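HTH-type transcriptional repressor NemR (Escherichia coli, PDB 4YZE) represses transcription of the nemRA-gloA operon by binding the NemR box, and responds to electrophiles and reactive chlorine species. Local coordinates at residues E13-T18 and K38-P43; R26-M31 and R52-F57; Q94-F99 and R180-L185. The protein carries 5 engineered substitutions. All coordinates share one frame; numbering follows the deposited sequence.

Interaction 1 of 3, residues E13-T18 and K38-P43; sequences EHLLAT and KTAEVP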
# COMPACT_ATOMS: atom_id res chain seq x y z
N GLU A 13 -11.29 9.17 -25.64
CA GLU A 13 -11.45 8.03 -24.73
C GLU A 13 -10.46 6.92 -25.07
O GLU A 13 -9.93 6.26 -24.18
CB GLU A 13 -12.88 7.48 -24.77
CG GLU A 13 -13.92 8.34 -24.06
CD GLU A 13 -13.76 8.33 -22.54
OE1 GLU A 13 -13.62 7.22 -21.96
OE2 GLU A 13 -13.78 9.42 -21.94
N HIS A 14 -10.22 6.73 -26.36
CA HIS A 14 -9.29 5.69 -26.79
C HIS A 14 -7.89 5.93 -26.22
O HIS A 14 -7.28 5.00 -25.70
CB HIS A 14 -9.23 5.59 -28.31
CG HIS A 14 -8.41 4.44 -28.79
ND1 HIS A 14 -8.49 3.18 -28.22
CD2 HIS A 14 -7.49 4.35 -29.77
CE1 HIS A 14 -7.65 2.37 -28.84
NE2 HIS A 14 -7.03 3.05 -29.79
N LEU A 15 -7.39 7.16 -26.33
CA LEU A 15 -6.09 7.51 -25.75
C LEU A 15 -6.08 7.28 -24.23
O LEU A 15 -5.15 6.68 -23.68
CB LEU A 15 -5.74 8.96 -26.07
CG LEU A 15 -5.27 9.30 -27.49
CD1 LEU A 15 -5.27 10.80 -27.71
CD2 LEU A 15 -3.90 8.72 -27.77
N LEU A 16 -7.11 7.75 -23.55
CA LEU A 16 -7.18 7.63 -22.10
C LEU A 16 -7.16 6.15 -21.69
O LEU A 16 -6.41 5.76 -20.80
CB LEU A 16 -8.40 8.35 -21.55
CG LEU A 16 -8.35 9.86 -21.75
CD1 LEU A 16 -9.69 10.51 -21.45
CD2 LEU A 16 -7.24 10.50 -20.89
N ALA A 17 -7.96 5.34 -22.38
CA ALA A 17 -8.07 3.91 -22.09
C ALA A 17 -6.74 3.20 -22.28
O ALA A 17 -6.30 2.42 -21.43
CB ALA A 17 -9.15 3.27 -22.95
N THR A 18 -6.11 3.47 -23.42
CA THR A 18 -4.80 2.90 -23.72
C THR A 18 -3.80 3.30 -22.65
O THR A 18 -3.05 2.45 -22.14
CB THR A 18 -4.29 3.38 -25.08
OG1 THR A 18 -5.33 3.23 -26.06
CG2 THR A 18 -3.06 2.58 -25.50
N LYS A 38 1.74 4.66 -30.39
CA LYS A 38 1.85 3.52 -31.29
C LYS A 38 0.85 2.44 -30.89
O LYS A 38 0.25 1.79 -31.74
CB LYS A 38 3.27 2.95 -31.29
N THR A 39 0.66 2.28 -29.59
CA THR A 39 -0.31 1.33 -29.06
C THR A 39 -1.75 1.77 -29.35
O THR A 39 -2.62 0.95 -29.67
CB THR A 39 -0.11 1.14 -27.55
OG1 THR A 39 1.28 0.90 -27.27
CG2 THR A 39 -0.96 -0.03 -27.02
N ALA A 40 -2.01 3.08 -29.24
CA ALA A 40 -3.34 3.60 -29.51
C ALA A 40 -3.60 3.81 -31.00
O ALA A 40 -4.73 4.06 -31.41
CB ALA A 40 -3.56 4.90 -28.76
N GLU A 41 -2.53 3.72 -31.79
CA GLU A 41 -2.59 4.01 -33.22
C GLU A 41 -3.17 5.40 -33.47
O GLU A 41 -4.13 5.57 -34.24
CB GLU A 41 -3.36 2.93 -33.97
CG GLU A 41 -2.69 1.57 -33.87
CD GLU A 41 -3.45 0.49 -34.61
OE1 GLU A 41 -3.95 0.77 -35.73
OE2 GLU A 41 -3.53 -0.64 -34.08
N VAL A 42 -2.58 6.38 -32.82
CA VAL A 42 -3.06 7.75 -32.90
C VAL A 42 -1.88 8.67 -33.19
O VAL A 42 -0.89 8.66 -32.45
CB VAL A 42 -3.72 8.18 -31.59
CG1 VAL A 42 -4.05 9.66 -31.63
CG2 VAL A 42 -4.98 7.34 -31.32
N PRO A 43 -1.98 9.48 -34.25
CA PRO A 43 -0.88 10.37 -34.63
C PRO A 43 -0.53 11.38 -33.53
O PRO A 43 -1.37 11.72 -32.67
CB PRO A 43 -1.41 11.09 -35.88
CG PRO A 43 -2.89 10.91 -35.83
CD PRO A 43 -3.14 9.60 -35.16
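T18 on helix 10-26 meets A40, the last residue of helix 33-40, where the two backbones come nearest, their CA atoms 6.0 Å apart. Followed outward, T18 CB faces A40 CB, and its two branches then part. The methyl CG2, anti to the backbone N, reaches across to the methyl of T39, CG2 to CG2 3.7 Å. The hydroxyl OG1 stands beside the backbone N instead (chi1 -48°), from where it turns back to donate to H14 O at 2.7 Å; T18 N reaches the same carbonyl oxygen from the opposite face of its plane. With its proton spent there, OG1 can lie against A40 CB as a packing atom, and it also sits over one face of the H14 imidazole, toward the rim. A valine in its place has no hydroxyl and would probably leave H14 O without its side-chain bond. H14 lies at the exposed border. Its ring swings toward helix 33-40 (chi1 -173°), bringing NE2 to 3.0 Å from A40 O, near the ring plane; at an N-H...O angle of 122° the bond is weak. On the buried side L15 CD2 touches both A40 CB (4.0 Å) and V42 CB (3.9 Å), and L15 also packs on L36, F47 and Y50. A40 is small enough to let the helices close up, and E41, with positive phi, ends helix 33-40 in a Schellman motif within the predicted helix-turn-helix. With methyl and leucine packing and a single weak hydrogen bond across it, the contact is probably held mainly by apolar fit.

Interaction 2 of 3, residues R26-M31 and R52-F57; sequences RGFTGM and RSKEAF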
# COMPACT_ATOMS: atom_id res chain seq x y z
N ARG A 26 3.13 -0.87 -16.53
CA ARG A 26 4.54 -0.50 -16.35
C ARG A 26 4.77 0.80 -15.59
O ARG A 26 5.87 1.35 -15.61
CB ARG A 26 5.25 -0.47 -17.70
CG ARG A 26 5.73 -1.85 -18.15
CD ARG A 26 5.97 -1.93 -19.65
NE ARG A 26 5.23 -3.05 -20.24
CZ ARG A 26 4.07 -2.92 -20.87
NH1 ARG A 26 3.52 -1.72 -21.03
NH2 ARG A 26 3.46 -3.99 -21.37
N GLY A 27 3.74 1.28 -14.90
CA GLY A 27 3.84 2.55 -14.20
C GLY A 27 3.57 3.73 -15.13
O GLY A 27 3.67 3.59 -16.35
N PHE A 28 3.24 4.88 -14.57
CA PHE A 28 2.96 6.05 -15.40
C PHE A 28 4.23 6.72 -15.95
O PHE A 28 4.30 7.06 -17.13
CB PHE A 28 2.08 7.08 -14.68
CG PHE A 28 1.73 8.26 -15.55
CD1 PHE A 28 0.80 8.14 -16.57
CD2 PHE A 28 2.37 9.48 -15.37
CE1 PHE A 28 0.48 9.22 -17.38
CE2 PHE A 28 2.07 10.57 -16.19
CZ PHE A 28 1.12 10.44 -17.19
N THR A 29 5.21 6.93 -15.08
CA THR A 29 6.48 7.53 -15.49
C THR A 29 7.19 6.61 -16.46
O THR A 29 7.95 7.07 -17.32
CB THR A 29 7.40 7.80 -14.30
OG1 THR A 29 7.27 6.72 -13.36
CG2 THR A 29 7.01 9.11 -13.61
N GLY A 30 6.94 5.32 -16.32
CA GLY A 30 7.50 4.31 -17.20
C GLY A 30 6.94 4.40 -18.60
O GLY A 30 7.64 4.17 -19.56
N MET A 31 5.66 4.74 -18.73
CA MET A 31 5.02 4.82 -20.03
C MET A 31 5.49 6.01 -20.85
O MET A 31 5.19 7.15 -20.50
CB MET A 31 3.50 4.89 -19.87
CG MET A 31 2.76 4.99 -21.18
SD MET A 31 1.07 5.55 -20.92
CE MET A 31 1.36 7.23 -20.35
N ARG A 52 -2.39 18.92 -23.75
CA ARG A 52 -1.23 19.81 -23.77
C ARG A 52 0.08 19.03 -23.64
O ARG A 52 1.08 19.37 -24.28
CB ARG A 52 -1.34 20.85 -22.65
CG ARG A 52 -0.06 21.08 -21.85
CD ARG A 52 -0.23 22.14 -20.78
NE ARG A 52 -1.37 21.85 -19.91
CZ ARG A 52 -1.28 21.33 -18.69
NH1 ARG A 52 -0.09 21.04 -18.17
NH2 ARG A 52 -2.38 21.11 -17.99
N SER A 53 0.05 17.98 -22.83
CA SER A 53 1.26 17.22 -22.53
C SER A 53 0.96 15.87 -21.91
O SER A 53 -0.21 15.52 -21.67
CB SER A 53 2.14 18.00 -21.56
OG SER A 53 1.48 18.14 -20.31
N LYS A 54 2.01 15.11 -21.65
CA LYS A 54 1.87 13.82 -21.01
C LYS A 54 1.27 14.01 -19.63
O LYS A 54 0.42 13.21 -19.19
CB LYS A 54 3.21 13.10 -20.90
CG LYS A 54 3.10 11.74 -20.21
CD LYS A 54 4.45 11.15 -19.84
CE LYS A 54 4.26 9.76 -19.28
NZ LYS A 54 5.47 9.21 -18.60
N GLU A 55 1.70 15.06 -18.95
CA GLU A 55 1.22 15.35 -17.60
C GLU A 55 -0.27 15.62 -17.62
O GLU A 55 -1.01 15.10 -16.79
CB GLU A 55 1.96 16.54 -16.99
CG GLU A 55 1.49 16.85 -15.53
CD GLU A 55 0.41 17.93 -15.46
OE1 GLU A 55 0.03 18.48 -16.51
OE2 GLU A 55 -0.05 18.26 -14.34
N ALA A 56 -0.71 16.44 -18.58
CA ALA A 56 -2.12 16.80 -18.69
C ALA A 56 -2.96 15.54 -18.93
O ALA A 56 -4.03 15.34 -18.32
CB ALA A 56 -2.31 17.81 -19.82
N PHE A 57 -2.45 14.70 -19.81
CA PHE A 57 -3.07 13.43 -20.13
C PHE A 57 -3.27 12.53 -18.90
O PHE A 57 -4.33 11.91 -18.72
CB PHE A 57 -2.21 12.72 -21.16
CG PHE A 57 -2.64 11.33 -21.43
CD1 PHE A 57 -3.67 11.07 -22.32
CD2 PHE A 57 -2.02 10.27 -20.79
CE1 PHE A 57 -4.08 9.78 -22.57
CE2 PHE A 57 -2.42 8.97 -21.03
CZ PHE A 57 -3.45 8.73 -21.93
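A lysine grips a loop here: K54, in the first turn of helix 54-79, reaches into the link between helices 10-26 and 33-40 of the DNA-binding domain and donates to two of its carbonyls. Its chain is fully extended, CG anti to the backbone N (chi1 179°), which carries NZ far enough to donate to F28 O at 2.9 Å and M31 O at 2.8 Å. Both oxygens are approached from out of their carbonyl planes, tilted 24° and 29°. Two bonds on one ammonium tie the ends of the turn F28-M31 together. The aliphatic part is used as well: K54 CE lies over one face of the F28 ring, 4.1 Å from its centroid, in a CH-pi contact, and NZ stands over the same ring at 4.6 Å, a cation-pi geometry. A lysine suits the place because it joins a long greasy stem to a charged tip. M31 CE touches K54 CE at 4.0 Å and comes obliquely against the F57 ring. Behind, helix 10-26 backs the contact, with L22 against M31, S23 (engineered) against F28, and L15 and L16 against F57, whose ring also meets F51 edge-to-face.

Interaction 3 of 3, residues Q94-F99 and R180-L185; sequences QTLNQF and RSFEPL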
# COMPACT_ATOMS: atom_id res chain seq x y z
N GLN A 94 -15.57 -8.36 -3.67
CA GLN A 94 -15.28 -7.99 -5.06
C GLN A 94 -13.77 -7.81 -5.29
O GLN A 94 -13.23 -8.21 -6.31
CB GLN A 94 -15.99 -6.69 -5.43
CG GLN A 94 -16.84 -6.76 -6.69
CD GLN A 94 -18.33 -6.63 -6.39
OE1 GLN A 94 -18.86 -7.30 -5.49
NE2 GLN A 94 -19.01 -5.76 -7.13
N THR A 95 -13.10 -7.19 -4.32
CA THR A 95 -11.67 -7.00 -4.37
C THR A 95 -11.01 -8.37 -4.47
O THR A 95 -10.10 -8.56 -5.29
CB THR A 95 -11.15 -6.28 -3.13
OG1 THR A 95 -11.77 -5.00 -3.02
CG2 THR A 95 -9.64 -6.11 -3.20
N LEU A 96 -11.47 -9.31 -3.65
CA LEU A 96 -11.00 -10.70 -3.73
C LEU A 96 -11.18 -11.30 -5.12
O LEU A 96 -10.30 -12.00 -5.62
CB LEU A 96 -11.71 -11.58 -2.70
CG LEU A 96 -10.89 -12.19 -1.57
CD1 LEU A 96 -11.78 -12.97 -0.62
CD2 LEU A 96 -9.81 -13.10 -2.12
N ASN A 97 -12.33 -11.05 -5.73
CA ASN A 97 -12.61 -11.66 -7.04
C ASN A 97 -11.78 -11.03 -8.14
O ASN A 97 -11.22 -11.72 -8.99
CB ASN A 97 -14.10 -11.52 -7.38
CG ASN A 97 -15.00 -12.19 -6.36
OD1 ASN A 97 -14.57 -13.05 -5.60
ND2 ASN A 97 -16.27 -11.78 -6.35
N GLN A 98 -11.70 -9.71 -8.11
CA GLN A 98 -11.01 -8.92 -9.13
C GLN A 98 -9.52 -8.81 -8.86
O GLN A 98 -8.85 -7.92 -9.38
CB GLN A 98 -11.63 -7.52 -9.21
CG GLN A 98 -13.08 -7.53 -9.70
CD GLN A 98 -13.76 -6.18 -9.57
OE1 GLN A 98 -13.11 -5.15 -9.38
NE2 GLN A 98 -15.09 -6.18 -9.68
N PHE A 99 -8.99 -9.73 -8.05
CA PHE A 99 -7.58 -9.72 -7.71
C PHE A 99 -6.75 -10.16 -8.91
O PHE A 99 -5.81 -9.46 -9.32
CB PHE A 99 -7.31 -10.63 -6.50
CG PHE A 99 -5.85 -10.85 -6.23
CD1 PHE A 99 -5.00 -9.77 -6.05
CD2 PHE A 99 -5.34 -12.14 -6.15
CE1 PHE A 99 -3.64 -9.97 -5.80
CE2 PHE A 99 -3.99 -12.35 -5.90
CZ PHE A 99 -3.15 -11.27 -5.72
N ARG A 180 2.05 -12.58 -3.85
CA ARG A 180 1.26 -13.42 -4.76
C ARG A 180 0.36 -14.40 -4.00
O ARG A 180 0.28 -15.58 -4.33
CB ARG A 180 2.16 -14.19 -5.73
CG ARG A 180 3.21 -13.33 -6.45
CD ARG A 180 3.55 -13.99 -7.78
NE ARG A 180 4.95 -13.89 -8.15
CZ ARG A 180 5.89 -14.75 -7.78
NH1 ARG A 180 5.58 -15.78 -7.00
NH2 ARG A 180 7.14 -14.59 -8.16
N SER A 181 -0.31 -13.93 -2.97
CA SER A 181 -1.25 -14.78 -2.25
C SER A 181 -2.45 -13.90 -2.06
O SER A 181 -2.29 -12.67 -1.88
CB SER A 181 -0.68 -15.20 -0.90
OG SER A 181 -1.64 -15.87 -0.10
N PHE A 182 -3.65 -14.47 -2.11
CA PHE A 182 -4.82 -13.66 -1.76
C PHE A 182 -5.15 -13.77 -0.27
O PHE A 182 -6.16 -13.23 0.21
CB PHE A 182 -6.02 -13.98 -2.66
CG PHE A 182 -6.25 -15.44 -2.87
CD1 PHE A 182 -6.89 -16.19 -1.90
CD2 PHE A 182 -5.82 -16.06 -4.04
CE1 PHE A 182 -7.10 -17.56 -2.08
CE2 PHE A 182 -6.03 -17.43 -4.23
CZ PHE A 182 -6.66 -18.18 -3.24
N GLU A 183 -4.28 -14.44 0.48
CA GLU A 183 -4.46 -14.54 1.94
C GLU A 183 -4.63 -13.17 2.63
O GLU A 183 -5.49 -13.03 3.49
CB GLU A 183 -3.35 -15.38 2.58
CG GLU A 183 -3.63 -15.82 4.01
CD GLU A 183 -3.37 -14.71 5.03
OE1 GLU A 183 -2.53 -13.82 4.72
OE2 GLU A 183 -3.99 -14.74 6.12
N PRO A 184 -3.83 -12.16 2.26
CA PRO A 184 -4.06 -10.86 2.90
C PRO A 184 -5.45 -10.31 2.64
O PRO A 184 -6.01 -9.65 3.54
CB PRO A 184 -3.01 -9.95 2.23
CG PRO A 184 -1.86 -10.90 1.84
CD PRO A 184 -2.57 -12.18 1.45
N LEU A 185 -6.00 -10.55 1.45
CA LEU A 185 -7.37 -10.08 1.14
C LEU A 185 -8.42 -10.90 1.91
O LEU A 185 -9.34 -10.31 2.47
CB LEU A 185 -7.64 -10.11 -0.38
CG LEU A 185 -6.63 -9.26 -1.17
CD1 LEU A 185 -6.66 -9.53 -2.70
CD2 LEU A 185 -6.87 -7.80 -0.89
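L185, near the start of helix 183-195, packs against T95, L96 and F99 at the end of helix 84-97 and just beyond it. L185 CB lies 4.0 Å from L96 CG, L185 CD2 meets T95 CG2 at 4.0 Å, and L185 CD1 comes obliquely to the F99 ring, 3.7 Å from F99 CD1. A leucine serves well here: chi1 -57° sets CG beside the backbone N, and the fork beyond it sends one methyl to the threonine and the other to the phenylalanine. T95 gives its methyl to this packing and keeps its hydroxyl for W169 NE1 and for the backbone O of Y91, one turn earlier in the same helix, so polar and apolar branches are both used. F99 lies just beyond the helix end, and N173 and A176 of helix 158-179 close off this inner side, touching L185 and F99 respectively.

The contact joins three helices of the TetR-type C-terminal domain, the part that in this family senses the signal. T95 lies about 8 Å from C108, measured between side chains; C108 is central to the response to reactive chlorine species. Between helices 158-179 and 183-195 the chain turns in a compact link: R180, with positive phi, ends the former in a Schellman motif, and S181 OG accepts from E183 N at 3.1 Å in an ST turn just before the next helix.

Toward solvent the fit is looser. F182 offers chiefly its CB, 3.9 Å from L96 CD2 and 4.0 Å from F99 CD2; its CG occupies the crowded position between backbone N and carbonyl carbon (chi1 45°), and the ring leads away from helix 84-97, leaving the residue exposed. No hydrogen bond crosses here, and R180 turns outward to form a salt bridge with E122 of the second subunit.

Interactions 1 and 2 belong to the N-terminal DNA-binding domain, with centres 13 Å apart. Their segments alternate along the chain, 13-18, 26-31, 38-43 and 52-57, so the two contacts interlock in sequence, and they touch where L15 and L16 pack on the F57 ring. Interaction 1 holds helix 10-26 to the end of helix 33-40, and interaction 2 holds the loop between those helices to the start of helix 54-79. Interaction 3 follows later, in the C-terminal domain, its centre 30 Å from interaction 1 and 28 Å from interaction 2. Helix 84-97 of interaction 3 is the next helix after helix 54-79, joined by a short link, a covalent route between the DNA-binding and regulatory parts.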